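Local coordinates for protein transcription factor GAMBIF1 (Anopheles gambiae, PDB 1BVO) that probably acts as a Rel-family transcription activator that binds DNA sequence-specifically, represented here by its DNA-binding specificity domain, at residues H69-V74 / N141-C146. Residues are numbered along the deposited sequence; the frame is centred on the assembly and turned at random.
Sequences HPHNLV and NAVRLC
With CG of H69 swung anti to the backbone N (chi1 -171°), its imidazole reaches V143. V143 carries CG1 anti to its carbonyl carbon (chi1 -71°), and this methyl meets the ring. CG1 of V143 lies over one face of H69, 3.5 Å from the ring centroid, in a CH-pi contact shifted toward the rim. The same methyl comes within 3.9 Å of ND1 of H71. Both ring nitrogens of H69 have polar partners. ND1 of H69 accepts the N-H of H71 (ND1 to N 3.2 Å), a nearly straight bond (163°) that bridges P70. Its NE2 is hydrogen-bonded to the carbonyl O of D139 and also lies 3.1 Å from O of A142. CE1 of H69 in turn sits above the centre of the H71 ring. Further along, CD1 of L73 lies 3.8 Å from CD2 of L145. All the touching residues are buried. The contact packs loop 69-71 and strand 72-74, paired with 101-103, against the start of strand 142-152 of the larger antiparallel sheet in the Rel homology domain. I102 touches both L73 and V143, strand 52-59 adds V56 and C58 beside L73, and R117 of helix 107-120 hydrogen-bonds to the carbonyls of H69 and H71.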
ATOM      1  N   HIS C  69     -15.410  -9.797 -12.034  1.00 45.91           N
ATOM      2  CA  HIS C  69     -14.817  -8.612 -11.487  1.00 40.21           C
ATOM      3  C   HIS C  69     -14.026  -9.150 -10.329  1.00 42.73           C
ATOM      4  O   HIS C  69     -14.543  -9.925  -9.530  1.00 47.36           O
ATOM      5  CB  HIS C  69     -15.881  -7.642 -11.002  1.00 42.53           C
ATOM      6  CG  HIS C  69     -15.325  -6.307 -10.619  1.00 43.34           C
ATOM      7  ND1 HIS C  69     -14.281  -6.183  -9.730  1.00 42.94           N
ATOM      8  CD2 HIS C  69     -15.612  -5.067 -11.056  1.00 41.88           C
ATOM      9  CE1 HIS C  69     -13.946  -4.904  -9.641  1.00 49.58           C
ATOM     10  NE2 HIS C  69     -14.734  -4.207 -10.435  1.00 47.66           N
ATOM     11  N   PRO C  70     -12.777  -8.690 -10.176  1.00 44.93           N
ATOM     12  CA  PRO C  70     -11.869  -9.123  -9.099  1.00 47.37           C
ATOM     13  C   PRO C  70     -12.442  -9.094  -7.688  1.00 46.78           C
ATOM     14  O   PRO C  70     -12.209 -10.009  -6.897  1.00 52.95           O
ATOM     15  CB  PRO C  70     -10.680  -8.165  -9.238  1.00 42.10           C
ATOM     16  CG  PRO C  70     -11.284  -6.964  -9.918  1.00 50.62           C
ATOM     17  CD  PRO C  70     -12.151  -7.619 -10.969  1.00 45.50           C
ATOM     18  N   HIS C  71     -13.197  -8.043  -7.384  1.00 46.18           N
ATOM     19  CA  HIS C  71     -13.771  -7.900  -6.056  1.00 45.15           C
ATOM     20  C   HIS C  71     -14.481  -9.138  -5.493  1.00 46.11           C
ATOM     21  O   HIS C  71     -15.145  -9.879  -6.225  1.00 46.02           O
ATOM     22  CB  HIS C  71     -14.622  -6.641  -6.005  1.00 41.11           C
ATOM     23  CG  HIS C  71     -13.820  -5.384  -6.138  1.00 34.36           C
ATOM     24  ND1 HIS C  71     -14.387  -4.145  -6.235  1.00 38.04           N
ATOM     25  CD2 HIS C  71     -12.478  -5.197  -6.139  1.00 28.87           C
ATOM     26  CE1 HIS C  71     -13.428  -3.219  -6.274  1.00 36.85           C
ATOM     27  NE2 HIS C  71     -12.266  -3.839  -6.215  1.00 38.53           N
ATOM     28  N   ASN C  72     -14.220  -9.415  -4.216  1.00 46.54           N
ATOM     29  CA  ASN C  72     -14.801 -10.568  -3.540  1.00 45.26           C
ATOM     30  C   ASN C  72     -16.039 -10.164  -2.769  1.00 45.87           C
ATOM     31  O   ASN C  72     -16.132  -9.029  -2.269  1.00 43.63           O
ATOM     32  CB  ASN C  72     -13.798 -11.174  -2.558  1.00 41.33           C
ATOM     33  CG  ASN C  72     -12.489 -11.534  -3.205  1.00 44.89           C
ATOM     34  OD1 ASN C  72     -12.447 -12.148  -4.280  1.00 41.97           O
ATOM     35  ND2 ASN C  72     -11.402 -11.129  -2.572  1.00 41.33           N
ATOM     36  N   LEU C  73     -16.995 -11.079  -2.698  1.00 42.12           N
ATOM     37  CA  LEU C  73     -18.202 -10.841  -1.940  1.00 38.79           C
ATOM     38  C   LEU C  73     -18.031 -11.614  -0.658  1.00 40.53           C
ATOM     39  O   LEU C  73     -17.663 -12.786  -0.683  1.00 41.08           O
ATOM     40  CB  LEU C  73     -19.422 -11.374  -2.663  1.00 30.89           C
ATOM     41  CG  LEU C  73     -19.959 -10.479  -3.767  1.00 32.42           C
ATOM     42  CD1 LEU C  73     -21.248 -11.067  -4.326  1.00 34.79           C
ATOM     43  CD2 LEU C  73     -20.221  -9.095  -3.210  1.00 41.62           C
ATOM     44  N   VAL C  74     -18.187 -10.940   0.465  1.00 42.75           N
ATOM     45  CA  VAL C  74     -18.053 -11.616   1.733  1.00 41.81           C
ATOM     46  C   VAL C  74     -19.393 -11.459   2.426  1.00 49.27           C
ATOM     47  O   VAL C  74     -20.153 -10.545   2.108  1.00 51.99           O
ATOM     48  CB  VAL C  74     -16.884 -11.023   2.545  1.00 40.89           C
ATOM     49  CG1 VAL C  74     -15.575 -11.239   1.788  1.00 31.12           C
ATOM     50  CG2 VAL C  74     -17.105  -9.554   2.802  1.00 33.39           C
ATOM     51  N   ASN C 141     -14.172   0.684  -9.060  1.00 50.40           N
ATOM     52  CA  ASN C 141     -15.121   1.475  -8.292  1.00 46.68           C
ATOM     53  C   ASN C 141     -16.559   1.170  -8.600  1.00 43.19           C
ATOM     54  O   ASN C 141     -17.470   1.849  -8.123  1.00 38.70           O
ATOM     55  CB  ASN C 141     -14.876   2.950  -8.503  1.00 53.21           C
ATOM     56  CG  ASN C 141     -14.025   3.528  -7.421  1.00 66.67           C
ATOM     57  OD1 ASN C 141     -12.827   3.208  -7.321  1.00 65.56           O
ATOM     58  ND2 ASN C 141     -14.641   4.356  -6.559  1.00 66.98           N
ATOM     59  N   ALA C 142     -16.766   0.140  -9.400  1.00 36.86           N
ATOM     60  CA  ALA C 142     -18.109  -0.243  -9.764  1.00 34.77           C
ATOM     61  C   ALA C 142     -18.120  -1.727 -10.050  1.00 35.35           C
ATOM     62  O   ALA C 142     -17.127  -2.307 -10.495  1.00 33.25           O
ATOM     63  CB  ALA C 142     -18.569   0.535 -10.973  1.00 33.83           C
ATOM     64  N   VAL C 143     -19.261  -2.329  -9.751  1.00 34.72           N
ATOM     65  CA  VAL C 143     -19.450  -3.746  -9.950  1.00 34.15           C
ATOM     66  C   VAL C 143     -20.925  -3.957 -10.124  1.00 32.63           C
ATOM     67  O   VAL C 143     -21.718  -3.031 -10.033  1.00 36.93           O
ATOM     68  CB  VAL C 143     -19.122  -4.555  -8.669  1.00 35.89           C
ATOM     69  CG1 VAL C 143     -17.637  -4.566  -8.388  1.00 31.33           C
ATOM     70  CG2 VAL C 143     -19.883  -3.954  -7.486  1.00 36.90           C
ATOM     71  N   ARG C 144     -21.285  -5.192 -10.387  1.00 33.66           N
ATOM     72  CA  ARG C 144     -22.677  -5.576 -10.463  1.00 42.50           C
ATOM     73  C   ARG C 144     -22.653  -6.968  -9.834  1.00 43.92           C
ATOM     74  O   ARG C 144     -21.624  -7.662  -9.844  1.00 43.07           O
ATOM     75  CB  ARG C 144     -23.176  -5.695 -11.889  1.00 46.50           C
ATOM     76  CG  ARG C 144     -23.121  -4.467 -12.753  1.00 47.02           C
ATOM     77  CD  ARG C 144     -23.700  -4.878 -14.103  1.00 54.78           C
ATOM     78  NE  ARG C 144     -23.553  -3.909 -15.175  1.00 54.04           N
ATOM     79  CZ  ARG C 144     -24.536  -3.144 -15.621  1.00 57.57           C
ATOM     80  NH1 ARG C 144     -25.746  -3.233 -15.087  1.00 57.69           N
ATOM     81  NH2 ARG C 144     -24.312  -2.310 -16.627  1.00 65.88           N
ATOM     82  N   LEU C 145     -23.748  -7.322  -9.187  1.00 44.51           N
ATOM     83  CA  LEU C 145     -23.865  -8.621  -8.558  1.00 39.84           C
ATOM     84  C   LEU C 145     -24.391  -9.538  -9.641  1.00 41.02           C
ATOM     85  O   LEU C 145     -25.297  -9.166 -10.405  1.00 41.31           O
ATOM     86  CB  LEU C 145     -24.870  -8.557  -7.407  1.00 33.40           C
ATOM     87  CG  LEU C 145     -24.476  -7.601  -6.283  1.00 32.77           C
ATOM     88  CD1 LEU C 145     -25.605  -7.469  -5.282  1.00 35.09           C
ATOM     89  CD2 LEU C 145     -23.210  -8.099  -5.625  1.00 26.94           C
ATOM     90  N   CYS C 146     -23.813 -10.722  -9.740  1.00 36.79           N
ATOM     91  CA  CYS C 146     -24.275 -11.671 -10.735  1.00 40.60           C
ATOM     92  C   CYS C 146     -24.972 -12.822 -10.022  1.00 44.21           C
ATOM     93  O   CYS C 146     -24.422 -13.400  -9.069  1.00 46.46           O
ATOM     94  CB  CYS C 146     -23.129 -12.212 -11.562  1.00 34.90           C
ATOM     95  SG  CYS C 146     -23.715 -13.099 -13.029  1.00 49.74           S
TER